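Local structure of hypothetical protein (Chromobacterium violaceum, 2O3I) at residues Asp61-Gly69 / Trp79-Ala90; Ser6-Gln15 / Met28-Phe38. The protein is of unknown function but belongs to the DUF917 family, with N- and C-terminal domains like those of S-methyl thiohydantoin desulfurase. The protein carries 2 engineered substitutions. One frame throughout, in Å; residues are numbered along the deposited sequence.

Contact 1 (Asp61-Gly69 / Trp79-Ala90)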
ATOM      1  N   ASP A  61      17.823  20.466  -7.407  1.00 32.04           N
ATOM      2  CA  ASP A  61      16.975  19.932  -6.363  1.00 31.03           C
ATOM      3  C   ASP A  61      17.569  18.732  -5.616  1.00 30.78           C
ATOM      4  O   ASP A  61      18.470  18.045  -6.108  1.00 31.66           O
ATOM      5  CB  ASP A  61      15.606  19.590  -6.958  1.00 30.30           C
ATOM      6  CG  ASP A  61      14.830  20.836  -7.388  1.00 30.87           C
ATOM      7  OD1 ASP A  61      13.787  20.700  -8.058  1.00 31.39           O
ATOM      8  OD2 ASP A  61      15.256  21.959  -7.048  1.00 30.61           O
ATOM      9  N   CYS A  62      17.045  18.494  -4.419  1.00 27.71           N
ATOM     10  CA  CYS A  62      17.504  17.414  -3.564  1.00 26.67           C
ATOM     11  C   CYS A  62      16.369  16.445  -3.225  1.00 26.48           C
ATOM     12  O   CYS A  62      15.188  16.806  -3.289  1.00 26.62           O
ATOM     13  CB  CYS A  62      18.078  18.013  -2.272  1.00 24.79           C
ATOM     14  SG  CYS A  62      18.833  16.840  -1.150  1.00 22.75           S
ATOM     15  N   VAL A  63      16.730  15.212  -2.885  1.00 24.57           N
ATOM     16  CA  VAL A  63      15.748  14.203  -2.497  1.00 23.00           C
ATOM     17  C   VAL A  63      16.354  13.317  -1.418  1.00 22.30           C
ATOM     18  O   VAL A  63      17.561  13.054  -1.418  1.00 20.98           O
ATOM     19  CB  VAL A  63      15.353  13.276  -3.669  1.00 24.71           C
ATOM     20  CG1 VAL A  63      14.095  12.500  -3.305  1.00 19.12           C
ATOM     21  CG2 VAL A  63      15.136  14.083  -4.933  1.00 30.49           C
HETATM   22  N   MSE A  64      15.513  12.860  -0.499  1.00 22.93           N
HETATM   23  CA  MSE A  64      15.948  11.975   0.569  1.00 22.98           C
HETATM   24  C   MSE A  64      15.983  10.581  -0.042  1.00 22.91           C
HETATM   25  O   MSE A  64      15.071  10.215  -0.790  1.00 23.03           O
HETATM   26  CB  MSE A  64      14.948  12.017   1.727  1.00 21.95           C
HETATM   27  CG  MSE A  64      15.267  11.083   2.892  1.00 25.12           C
HETATM   28 SE   MSE A  64      14.739   9.227   2.606  1.00 34.43          SE
HETATM   29  CE  MSE A  64      13.098   9.246   3.668  1.00 23.65           C
ATOM     30  N   VAL A  65      17.035   9.815   0.238  1.00 20.55           N
ATOM     31  CA  VAL A  65      17.112   8.459  -0.298  1.00 21.87           C
ATOM     32  C   VAL A  65      17.571   7.496   0.781  1.00 22.10           C
ATOM     33  O   VAL A  65      18.361   7.863   1.646  1.00 20.69           O
ATOM     34  CB  VAL A  65      18.070   8.362  -1.528  1.00 23.53           C
ATOM     35  CG1 VAL A  65      19.528   8.595  -1.115  1.00 21.73           C
ATOM     36  CG2 VAL A  65      17.916   7.007  -2.177  1.00 21.64           C
ATOM     37  N   ALA A  66      17.068   6.266   0.742  1.00 22.70           N
ATOM     38  CA  ALA A  66      17.445   5.274   1.742  1.00 23.55           C
ATOM     39  C   ALA A  66      16.933   3.870   1.445  1.00 24.47           C
ATOM     40  O   ALA A  66      16.313   3.608   0.410  1.00 24.98           O
ATOM     41  CB  ALA A  66      16.937   5.709   3.118  1.00 21.88           C
ATOM     42  N   TYR A  67      17.228   2.969   2.369  1.00 25.06           N
ATOM     43  CA  TYR A  67      16.768   1.595   2.294  1.00 27.42           C
ATOM     44  C   TYR A  67      15.709   1.527   3.390  1.00 27.64           C
ATOM     45  O   TYR A  67      15.825   2.190   4.417  1.00 25.11           O
ATOM     46  CB  TYR A  67      17.914   0.621   2.594  1.00 28.22           C
ATOM     47  CG  TYR A  67      18.448  -0.106   1.382  1.00 28.29           C
ATOM     48  CD1 TYR A  67      19.818  -0.147   1.122  1.00 28.36           C
ATOM     49  CD2 TYR A  67      17.593  -0.776   0.510  1.00 29.04           C
ATOM     50  CE1 TYR A  67      20.328  -0.835   0.030  1.00 27.77           C
ATOM     51  CE2 TYR A  67      18.094  -1.476  -0.594  1.00 28.96           C
ATOM     52  CZ  TYR A  67      19.464  -1.499  -0.825  1.00 29.51           C
ATOM     53  OH  TYR A  67      19.974  -2.190  -1.902  1.00 28.29           O
HETATM   54  N   MSE A  68      14.669   0.739   3.157  1.00 31.98           N
HETATM   55  CA  MSE A  68      13.579   0.592   4.117  1.00 35.19           C
HETATM   56  C   MSE A  68      13.145  -0.881   4.140  1.00 35.33           C
HETATM   57  O   MSE A  68      13.224  -1.579   3.122  1.00 30.93           O
HETATM   58  CB  MSE A  68      12.408   1.499   3.696  1.00 37.22           C
HETATM   59  CG  MSE A  68      11.173   1.449   4.589  1.00 43.07           C
HETATM   60 SE   MSE A  68       9.667   2.466   3.845  1.00 49.79          SE
HETATM   61  CE  MSE A  68       9.353   3.684   5.314  1.00 48.39           C
ATOM     62  N   GLY A  69      12.710  -1.357   5.302  1.00 36.73           N
ATOM     63  CA  GLY A  69      12.271  -2.738   5.400  1.00 39.83           C
ATOM     64  C   GLY A  69      12.968  -3.566   6.461  1.00 42.66           C
ATOM     65  O   GLY A  69      13.616  -3.031   7.363  1.00 42.39           O
ATOM     66  N   TRP A  79      24.797  -4.428  -3.641  1.00 36.37           N
ATOM     67  CA  TRP A  79      24.765  -3.154  -4.361  1.00 35.75           C
ATOM     68  C   TRP A  79      23.419  -2.486  -4.066  1.00 33.07           C
ATOM     69  O   TRP A  79      22.408  -3.163  -3.917  1.00 33.01           O
ATOM     70  CB  TRP A  79      24.932  -3.380  -5.869  1.00 37.15           C
ATOM     71  CG  TRP A  79      26.018  -4.368  -6.200  1.00 41.10           C
ATOM     72  CD1 TRP A  79      25.938  -5.732  -6.132  1.00 41.96           C
ATOM     73  CD2 TRP A  79      27.356  -4.068  -6.604  1.00 42.37           C
ATOM     74  NE1 TRP A  79      27.141  -6.298  -6.468  1.00 43.51           N
ATOM     75  CE2 TRP A  79      28.032  -5.301  -6.762  1.00 43.51           C
ATOM     76  CE3 TRP A  79      28.052  -2.877  -6.848  1.00 42.65           C
ATOM     77  CZ2 TRP A  79      29.369  -5.379  -7.153  1.00 43.01           C
ATOM     78  CZ3 TRP A  79      29.382  -2.953  -7.235  1.00 44.09           C
ATOM     79  CH2 TRP A  79      30.027  -4.197  -7.384  1.00 45.86           C
ATOM     80  N   PRO A  80      23.392  -1.150  -3.967  1.00 30.76           N
ATOM     81  CA  PRO A  80      22.140  -0.445  -3.678  1.00 29.44           C
ATOM     82  C   PRO A  80      21.237  -0.214  -4.889  1.00 28.31           C
ATOM     83  O   PRO A  80      20.890   0.926  -5.201  1.00 25.24           O
ATOM     84  CB  PRO A  80      22.632   0.862  -3.077  1.00 29.96           C
ATOM     85  CG  PRO A  80      23.846   1.140  -3.900  1.00 29.07           C
ATOM     86  CD  PRO A  80      24.531  -0.216  -3.981  1.00 30.16           C
ATOM     87  N   ASN A  81      20.852  -1.291  -5.566  1.00 27.28           N
ATOM     88  CA  ASN A  81      19.995  -1.164  -6.739  1.00 28.62           C
ATOM     89  C   ASN A  81      18.675  -0.462  -6.434  1.00 27.12           C
ATOM     90  O   ASN A  81      18.245   0.411  -7.188  1.00 28.88           O
ATOM     91  CB  ASN A  81      19.719  -2.538  -7.360  1.00 28.95           C
ATOM     92  CG  ASN A  81      20.916  -3.093  -8.109  1.00 31.24           C
ATOM     93  OD1 ASN A  81      21.951  -2.433  -8.217  1.00 31.35           O
ATOM     94  ND2 ASN A  81      20.778  -4.307  -8.636  1.00 31.02           N
ATOM     95  N   GLY A  82      18.037  -0.840  -5.332  1.00 24.41           N
ATOM     96  CA  GLY A  82      16.771  -0.222  -4.967  1.00 25.36           C
ATOM     97  C   GLY A  82      16.851   1.290  -4.825  1.00 23.52           C
ATOM     98  O   GLY A  82      16.118   2.010  -5.504  1.00 22.19           O
ATOM     99  N   PRO A  83      17.717   1.803  -3.935  1.00 23.09           N
ATOM    100  CA  PRO A  83      17.855   3.251  -3.744  1.00 24.19           C
ATOM    101  C   PRO A  83      18.255   3.970  -5.034  1.00 24.15           C
ATOM    102  O   PRO A  83      17.751   5.050  -5.336  1.00 24.66           O
ATOM    103  CB  PRO A  83      18.928   3.352  -2.660  1.00 24.81           C
ATOM    104  CG  PRO A  83      18.653   2.147  -1.822  1.00 23.65           C
ATOM    105  CD  PRO A  83      18.431   1.068  -2.873  1.00 22.15           C
ATOM    106  N   VAL A  84      19.169   3.373  -5.788  1.00 25.04           N
ATOM    107  CA  VAL A  84      19.605   3.969  -7.045  1.00 25.32           C
ATOM    108  C   VAL A  84      18.401   4.098  -7.985  1.00 26.37           C
ATOM    109  O   VAL A  84      18.174   5.146  -8.604  1.00 25.45           O
ATOM    110  CB  VAL A  84      20.698   3.103  -7.719  1.00 23.06           C
ATOM    111  CG1 VAL A  84      20.936   3.572  -9.139  1.00 24.05           C
ATOM    112  CG2 VAL A  84      21.990   3.184  -6.929  1.00 22.51           C
ATOM    113  N   GLU A  85      17.616   3.032  -8.075  1.00 27.66           N
ATOM    114  CA  GLU A  85      16.448   3.039  -8.948  1.00 30.63           C
ATOM    115  C   GLU A  85      15.381   4.036  -8.473  1.00 30.07           C
ATOM    116  O   GLU A  85      14.714   4.676  -9.292  1.00 30.42           O
ATOM    117  CB  GLU A  85      15.852   1.633  -9.035  1.00 33.94           C
ATOM    118  CG  GLU A  85      15.011   1.415 -10.272  1.00 39.97           C
ATOM    119  CD  GLU A  85      15.838   1.456 -11.544  1.00 42.56           C
ATOM    120  OE1 GLU A  85      15.386   2.076 -12.529  1.00 43.97           O
ATOM    121  OE2 GLU A  85      16.939   0.861 -11.557  1.00 45.97           O
ATOM    122  N   ALA A  86      15.222   4.169  -7.157  1.00 27.52           N
ATOM    123  CA  ALA A  86      14.241   5.103  -6.588  1.00 26.35           C
ATOM    124  C   ALA A  86      14.658   6.546  -6.863  1.00 25.11           C
ATOM    125  O   ALA A  86      13.833   7.386  -7.242  1.00 24.52           O
ATOM    126  CB  ALA A  86      14.102   4.877  -5.069  1.00 23.92           C
ATOM    127  N   ALA A  87      15.942   6.829  -6.663  1.00 23.04           N
ATOM    128  CA  ALA A  87      16.472   8.166  -6.898  1.00 22.90           C
ATOM    129  C   ALA A  87      16.371   8.524  -8.385  1.00 21.91           C
ATOM    130  O   ALA A  87      16.197   9.687  -8.740  1.00 21.90           O
ATOM    131  CB  ALA A  87      17.931   8.250  -6.416  1.00 17.75           C
ATOM    132  N   LEU A  88      16.476   7.521  -9.254  1.00 24.74           N
ATOM    133  CA  LEU A  88      16.367   7.751 -10.697  1.00 26.15           C
ATOM    134  C   LEU A  88      14.930   8.110 -11.069  1.00 25.88           C
ATOM    135  O   LEU A  88      14.682   8.906 -11.976  1.00 24.64           O
ATOM    136  CB  LEU A  88      16.799   6.506 -11.478  1.00 25.65           C
ATOM    137  CG  LEU A  88      18.293   6.414 -11.792  1.00 28.90           C
ATOM    138  CD1 LEU A  88      18.615   5.027 -12.371  1.00 26.46           C
ATOM    139  CD2 LEU A  88      18.675   7.535 -12.770  1.00 23.31           C
ATOM    140  N   ALA A  89      13.983   7.506 -10.367  1.00 25.09           N
ATOM    141  CA  ALA A  89      12.586   7.791 -10.616  1.00 25.34           C
ATOM    142  C   ALA A  89      12.361   9.256 -10.227  1.00 25.30           C
ATOM    143  O   ALA A  89      11.711  10.007 -10.957  1.00 25.37           O
ATOM    144  CB  ALA A  89      11.701   6.864  -9.778  1.00 25.75           C
ATOM    145  N   ALA A  90      12.923   9.661  -9.091  1.00 23.42           N
ATOM    146  CA  ALA A  90      12.771  11.035  -8.618  1.00 26.28           C
ATOM    147  C   ALA A  90      13.436  12.017  -9.580  1.00 27.30           C
ATOM    148  O   ALA A  90      12.921  13.109  -9.824  1.00 27.25           O
ATOM    149  CB  ALA A  90      13.361  11.180  -7.217  1.00 24.58           C
TER
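P83 sets its CG over the centre of one face of the Y67 ring, the two side chains crossing at about a right angle. P83 CG lies 3.6 Å from the Y67 ring centroid and only 1° off the ring normal, a CH-pi contact. CD of the same proline shifts toward the phenol end and comes within 3.4 Å of Y67 CE2. The Y67 torsion is unusual: chi1 is -106°, away from the staggered values. It brings the ring across to the first turn of the helix, although the CB itself does not head that way. The Y67 hydroxyl reaches the start of the helix, with Y67 OH 3.3 Å from P80 CA. Its polar partner is E161, whose OE2 is hydrogen-bonded to Y67 OH and also to the backbone N of G82. One carboxylate oxygen thus ties the end of the strand to the start of the helix. P80 stands at the N-cap position and centres an inverse gamma turn.

The segments belong to the N-terminal S-Me-THD-like domain. Strand 61-69 is an inner strand of a mixed sheet, between 101-105 and 203-211. Helix 81-90 packs on one face of that sheet and runs back roughly antiparallel to the strand, at 140°, the two axes 7.8 Å apart at their closest.

P83 also meets the strand backbone, with P83 CG 3.5 Å from A66 O. V65 touches the helix through one branch. Its first torsion leaves CG2 trans to the backbone N, which turns this methyl to the helix. V65 CG2 lies 3.8 Å from P83 CB; A87 CB borders the same methyl. Further along, A90 CB rests between the two methyls of V63, with V63 CG2 at 4.1 Å.

Contact 2 (Ser6-Gln15 / Met28-Phe38)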
ATOM      1  N   SER A   6      36.152   8.816  -0.049  1.00 25.75           N
ATOM      2  CA  SER A   6      36.778   7.773  -0.846  1.00 25.50           C
ATOM      3  C   SER A   6      36.276   6.451  -0.260  1.00 25.80           C
ATOM      4  O   SER A   6      35.676   6.436   0.809  1.00 26.32           O
ATOM      5  CB  SER A   6      38.298   7.849  -0.721  1.00 23.60           C
ATOM      6  OG  SER A   6      38.712   7.471   0.584  1.00 28.44           O
ATOM      7  N   PRO A   7      36.504   5.324  -0.954  1.00 26.42           N
ATOM      8  CA  PRO A   7      36.029   4.055  -0.396  1.00 26.98           C
ATOM      9  C   PRO A   7      36.514   3.804   1.036  1.00 27.06           C
ATOM     10  O   PRO A   7      35.742   3.377   1.891  1.00 26.51           O
ATOM     11  CB  PRO A   7      36.567   3.028  -1.383  1.00 28.88           C
ATOM     12  CG  PRO A   7      36.467   3.776  -2.699  1.00 26.71           C
ATOM     13  CD  PRO A   7      37.007   5.144  -2.329  1.00 26.14           C
ATOM     14  N   SER A   8      37.782   4.094   1.301  1.00 27.04           N
ATOM     15  CA  SER A   8      38.343   3.871   2.631  1.00 27.79           C
ATOM     16  C   SER A   8      37.719   4.752   3.715  1.00 27.39           C
ATOM     17  O   SER A   8      37.906   4.507   4.903  1.00 25.54           O
ATOM     18  CB  SER A   8      39.857   4.070   2.603  1.00 28.44           C
ATOM     19  OG  SER A   8      40.181   5.416   2.340  1.00 34.78           O
ATOM     20  N   ASP A   9      36.967   5.770   3.309  1.00 28.66           N
ATOM     21  CA  ASP A   9      36.307   6.646   4.277  1.00 28.25           C
ATOM     22  C   ASP A   9      34.957   6.081   4.742  1.00 28.05           C
ATOM     23  O   ASP A   9      34.401   6.536   5.739  1.00 25.98           O
ATOM     24  CB  ASP A   9      36.061   8.033   3.679  1.00 29.01           C
ATOM     25  CG  ASP A   9      37.338   8.801   3.428  1.00 30.69           C
ATOM     26  OD1 ASP A   9      38.305   8.621   4.199  1.00 30.63           O
ATOM     27  OD2 ASP A   9      37.364   9.599   2.463  1.00 31.01           O
ATOM     28  N   LEU A  10      34.433   5.094   4.024  1.00 26.37           N
ATOM     29  CA  LEU A  10      33.140   4.524   4.378  1.00 28.18           C
ATOM     30  C   LEU A  10      33.143   3.746   5.691  1.00 27.64           C
ATOM     31  O   LEU A  10      32.148   3.748   6.416  1.00 25.82           O
ATOM     32  CB  LEU A  10      32.623   3.628   3.243  1.00 28.01           C
ATOM     33  CG  LEU A  10      32.441   4.310   1.882  1.00 29.75           C
ATOM     34  CD1 LEU A  10      31.879   3.320   0.897  1.00 28.57           C
ATOM     35  CD2 LEU A  10      31.503   5.515   2.016  1.00 32.25           C
ATOM     36  N   GLU A  11      34.256   3.089   6.000  1.00 27.93           N
ATOM     37  CA  GLU A  11      34.347   2.306   7.230  1.00 28.94           C
ATOM     38  C   GLU A  11      34.286   3.196   8.468  1.00 28.96           C
ATOM     39  O   GLU A  11      33.518   2.925   9.393  1.00 30.03           O
ATOM     40  CB  GLU A  11      35.624   1.457   7.236  1.00 28.64           C
ATOM     41  CG  GLU A  11      35.940   0.796   8.571  1.00 29.75           C
ATOM     42  CD  GLU A  11      34.862  -0.177   9.051  1.00 29.72           C
ATOM     43  OE1 GLU A  11      34.962  -0.640  10.205  1.00 30.50           O
ATOM     44  OE2 GLU A  11      33.924  -0.488   8.289  1.00 29.84           O
ATOM     45  N   PRO A  12      35.100   4.264   8.513  1.00 27.71           N
ATOM     46  CA  PRO A  12      35.022   5.110   9.710  1.00 26.41           C
ATOM     47  C   PRO A  12      33.704   5.880   9.771  1.00 26.61           C
ATOM     48  O   PRO A  12      33.182   6.167  10.852  1.00 27.15           O
ATOM     49  CB  PRO A  12      36.232   6.037   9.562  1.00 24.72           C
ATOM     50  CG  PRO A  12      36.443   6.108   8.085  1.00 24.90           C
ATOM     51  CD  PRO A  12      36.223   4.671   7.650  1.00 24.36           C
ATOM     52  N   LEU A  13      33.176   6.209   8.599  1.00 25.75           N
ATOM     53  CA  LEU A  13      31.927   6.949   8.481  1.00 25.58           C
ATOM     54  C   LEU A  13      30.757   6.174   9.072  1.00 24.54           C
ATOM     55  O   LEU A  13      29.931   6.723   9.796  1.00 24.30           O
ATOM     56  CB  LEU A  13      31.643   7.252   7.004  1.00 23.80           C
ATOM     57  CG  LEU A  13      30.311   7.921   6.654  1.00 25.12           C
ATOM     58  CD1 LEU A  13      30.147   9.231   7.416  1.00 24.18           C
ATOM     59  CD2 LEU A  13      30.260   8.159   5.158  1.00 22.95           C
ATOM     60  N   LEU A  14      30.682   4.892   8.751  1.00 25.33           N
ATOM     61  CA  LEU A  14      29.595   4.080   9.254  1.00 26.30           C
ATOM     62  C   LEU A  14      29.753   3.844  10.750  1.00 25.29           C
ATOM     63  O   LEU A  14      28.761   3.775  11.469  1.00 27.13           O
ATOM     64  CB  LEU A  14      29.519   2.760   8.478  1.00 25.87           C
ATOM     65  CG  LEU A  14      30.699   1.794   8.473  1.00 27.27           C
ATOM     66  CD1 LEU A  14      30.556   0.795   9.628  1.00 23.45           C
ATOM     67  CD2 LEU A  14      30.718   1.054   7.127  1.00 27.95           C
ATOM     68  N   GLN A  15      30.996   3.747  11.216  1.00 23.93           N
ATOM     69  CA  GLN A  15      31.266   3.533  12.637  1.00 24.81           C
ATOM     70  C   GLN A  15      30.753   4.708  13.454  1.00 23.12           C
ATOM     71  O   GLN A  15      30.031   4.532  14.440  1.00 19.25           O
ATOM     72  CB  GLN A  15      32.766   3.386  12.897  1.00 27.43           C
ATOM     73  CG  GLN A  15      33.398   2.117  12.352  1.00 32.95           C
ATOM     74  CD  GLN A  15      34.118   1.325  13.429  1.00 35.12           C
ATOM     75  OE1 GLN A  15      35.041   0.563  13.141  1.00 37.48           O
ATOM     76  NE2 GLN A  15      33.687   1.490  14.675  1.00 35.04           N
HETATM   77  N   MSE A  28      25.861  -2.095  10.933  1.00 30.43           N
HETATM   78  CA  MSE A  28      27.146  -1.844  10.307  1.00 31.96           C
HETATM   79  C   MSE A  28      27.390  -3.008   9.356  1.00 31.20           C
HETATM   80  O   MSE A  28      28.076  -2.876   8.343  1.00 31.03           O
HETATM   81  CB  MSE A  28      28.247  -1.786  11.366  1.00 35.05           C
HETATM   82  CG  MSE A  28      28.194  -0.548  12.239  1.00 38.50           C
HETATM   83 SE   MSE A  28      29.359  -0.682  13.778  1.00 47.97          SE
HETATM   84  CE  MSE A  28      31.058  -0.317  12.941  1.00 47.68           C
ATOM     85  N   ILE A  29      26.801  -4.149   9.690  1.00 30.20           N
ATOM     86  CA  ILE A  29      26.938  -5.347   8.879  1.00 29.38           C
ATOM     87  C   ILE A  29      26.486  -5.088   7.447  1.00 28.32           C
ATOM     88  O   ILE A  29      27.229  -5.335   6.498  1.00 26.21           O
ATOM     89  CB  ILE A  29      26.114  -6.490   9.476  1.00 31.26           C
ATOM     90  CG1 ILE A  29      26.516  -6.685  10.947  1.00 33.91           C
ATOM     91  CG2 ILE A  29      26.321  -7.760   8.653  1.00 32.56           C
ATOM     92  CD1 ILE A  29      25.675  -7.693  11.721  1.00 35.39           C
ATOM     93  N   SER A  30      25.268  -4.578   7.292  1.00 27.72           N
ATOM     94  CA  SER A  30      24.744  -4.293   5.964  1.00 27.53           C
ATOM     95  C   SER A  30      25.452  -3.083   5.359  1.00 26.14           C
ATOM     96  O   SER A  30      25.569  -2.975   4.148  1.00 25.97           O
ATOM     97  CB  SER A  30      23.228  -4.053   6.013  1.00 28.50           C
ATOM     98  OG  SER A  30      22.905  -2.805   6.598  1.00 32.15           O
ATOM     99  N   ALA A  31      25.923  -2.170   6.204  1.00 27.25           N
ATOM    100  CA  ALA A  31      26.627  -0.992   5.710  1.00 27.08           C
ATOM    101  C   ALA A  31      27.971  -1.421   5.125  1.00 27.75           C
ATOM    102  O   ALA A  31      28.393  -0.910   4.089  1.00 28.67           O
ATOM    103  CB  ALA A  31      26.840   0.015   6.832  1.00 24.66           C
ATOM    104  N   ARG A  32      28.632  -2.364   5.795  1.00 27.62           N
ATOM    105  CA  ARG A  32      29.926  -2.875   5.347  1.00 29.26           C
ATOM    106  C   ARG A  32      29.771  -3.712   4.087  1.00 29.88           C
ATOM    107  O   ARG A  32      30.627  -3.685   3.206  1.00 30.39           O
ATOM    108  CB  ARG A  32      30.595  -3.696   6.463  1.00 30.32           C
ATOM    109  CG  ARG A  32      31.306  -2.829   7.515  1.00 32.07           C
ATOM    110  CD  ARG A  32      31.732  -3.611   8.756  1.00 31.36           C
ATOM    111  NE  ARG A  32      32.432  -2.763   9.722  1.00 31.98           N
ATOM    112  CZ  ARG A  32      32.621  -3.075  11.005  1.00 33.32           C
ATOM    113  NH1 ARG A  32      32.163  -4.223  11.485  1.00 33.21           N
ATOM    114  NH2 ARG A  32      33.252  -2.233  11.816  1.00 29.69           N
ATOM    115  N   HIS A  33      28.674  -4.450   4.003  1.00 31.50           N
ATOM    116  CA  HIS A  33      28.404  -5.268   2.834  1.00 33.58           C
ATOM    117  C   HIS A  33      28.332  -4.399   1.586  1.00 33.16           C
ATOM    118  O   HIS A  33      28.825  -4.779   0.521  1.00 32.35           O
ATOM    119  CB  HIS A  33      27.080  -6.010   3.005  1.00 36.88           C
ATOM    120  CG  HIS A  33      27.177  -7.233   3.860  1.00 40.87           C
ATOM    121  ND1 HIS A  33      26.071  -7.848   4.406  1.00 42.99           N
ATOM    122  CD2 HIS A  33      28.249  -7.962   4.255  1.00 42.63           C
ATOM    123  CE1 HIS A  33      26.457  -8.902   5.104  1.00 44.04           C
ATOM    124  NE2 HIS A  33      27.773  -8.993   5.029  1.00 45.16           N
ATOM    125  N   LEU A  34      27.710  -3.231   1.721  1.00 31.98           N
ATOM    126  CA  LEU A  34      27.563  -2.312   0.599  1.00 30.72           C
ATOM    127  C   LEU A  34      28.866  -1.587   0.266  1.00 30.03           C
ATOM    128  O   LEU A  34      29.224  -1.439  -0.908  1.00 28.56           O
ATOM    129  CB  LEU A  34      26.466  -1.289   0.897  1.00 30.63           C
ATOM    130  CG  LEU A  34      25.015  -1.773   0.862  1.00 30.84           C
ATOM    131  CD1 LEU A  34      24.097  -0.671   1.354  1.00 30.85           C
ATOM    132  CD2 LEU A  34      24.643  -2.173  -0.565  1.00 32.25           C
ATOM    133  N   ALA A  35      29.569  -1.141   1.302  1.00 28.19           N
ATOM    134  CA  ALA A  35      30.828  -0.423   1.127  1.00 28.03           C
ATOM    135  C   ALA A  35      31.936  -1.295   0.535  1.00 28.46           C
ATOM    136  O   ALA A  35      32.813  -0.799  -0.174  1.00 29.61           O
ATOM    137  CB  ALA A  35      31.280   0.156   2.460  1.00 26.60           C
ATOM    138  N   ALA A  36      31.895  -2.592   0.825  1.00 26.84           N
ATOM    139  CA  ALA A  36      32.906  -3.513   0.318  1.00 27.54           C
ATOM    140  C   ALA A  36      33.005  -3.515  -1.205  1.00 26.87           C
ATOM    141  O   ALA A  36      34.071  -3.786  -1.756  1.00 28.39           O
ATOM    142  CB  ALA A  36      32.619  -4.923   0.811  1.00 27.69           C
ATOM    143  N   ASN A  37      31.901  -3.205  -1.884  1.00 25.90           N
ATOM    144  CA  ASN A  37      31.888  -3.199  -3.345  1.00 26.65           C
ATOM    145  C   ASN A  37      32.034  -1.827  -3.993  1.00 26.68           C
ATOM    146  O   ASN A  37      31.919  -1.707  -5.213  1.00 26.56           O
ATOM    147  CB  ASN A  37      30.607  -3.855  -3.873  1.00 27.20           C
ATOM    148  CG  ASN A  37      30.564  -5.347  -3.609  1.00 29.02           C
ATOM    149  OD1 ASN A  37      31.452  -6.091  -4.034  1.00 28.56           O
ATOM    150  ND2 ASN A  37      29.526  -5.795  -2.908  1.00 28.88           N
ATOM    151  N   PHE A  38      32.275  -0.793  -3.194  1.00 26.42           N
ATOM    152  CA  PHE A  38      32.426   0.546  -3.748  1.00 27.64           C
ATOM    153  C   PHE A  38      33.828   0.759  -4.296  1.00 30.21           C
ATOM    154  O   PHE A  38      34.800   0.789  -3.551  1.00 30.77           O
ATOM    155  CB  PHE A  38      32.144   1.617  -2.692  1.00 27.05           C
ATOM    156  CG  PHE A  38      32.231   3.030  -3.219  1.00 25.32           C
ATOM    157  CD1 PHE A  38      32.905   4.011  -2.502  1.00 23.53           C
ATOM    158  CD2 PHE A  38      31.630   3.383  -4.424  1.00 25.61           C
ATOM    159  CE1 PHE A  38      32.984   5.323  -2.976  1.00 21.30           C
ATOM    160  CE2 PHE A  38      31.705   4.694  -4.906  1.00 25.51           C
ATOM    161  CZ  PHE A  38      32.385   5.662  -4.178  1.00 23.63           C
TER
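The R32 guanidinium meets the E11 carboxylate side-on, their planes 28° apart and so nearly coplanar. OE2 of E11 lies at the guanidinium edge, in its plane. The F38 ring has P7 CG and L10 CD1 approaching obliquely, while S6 C lies at its edge.

The two segments form an antiparallel helical pair. Helices 10-15 and 28-35 run at 161°, with axes 10.2 Å apart, in the N-terminal S-Me-THD-like domain. Residues 35-38 follow as a type I beta turn that brings F38 back against P7 and L10.

Two nitrogens of R32 hold the carboxylate. R32 NE gives a fairly straight bond to E11 OE2, and R32 NH2 bonds to E11 OE1 at 2.8 Å. Both oxygens use their syn lone pairs, and a weak third bond joins R32 NE to E11 OE1. E11 bends at chi2 (61°) to turn its carboxylate toward the arginine, whose chain is extended from CG to NE. Q329 also accepts a bond from R32 NH2. This pairing should favour the ionised carboxylate.

Beside the salt bridge the packing is apolar. The two methyls of L14 part over the facing helix: CD1 meets M28, while CD2 lies 3.9 Å from R32 CG and beside A31 CB. The selenomethionine M28 bends at its last torsion, and its CE reaches both L14 and the aliphatic part of Q15.

At the turn, L10 CD1 fits between two partners. It is 3.6 Å from A35 CB and 3.6 Å from F38 CD1.

In the fold
Contact 2 closes before contact 1 opens along the chain, and their centres are 18 Å apart. They still touch. L34, which takes no part in the contact with 6-15, reaches contact 1. L34 CD2 is 3.7 Å from W79 C, and L34 CD1 is 4.0 Å from Y67 CE1. The W79 ring also packs on the turn after helix 28-35, with W79 CZ3 3.5 Å from N37 O. Helix 111-124 borders both contacts: V116 touches Y67 and P83, and L119 touches L34 and F38. Helix 28-35 thus packs on helix 10-15 in contact 2 and, through L34, on Y67 and on W79 and P80 just before helix 81-96.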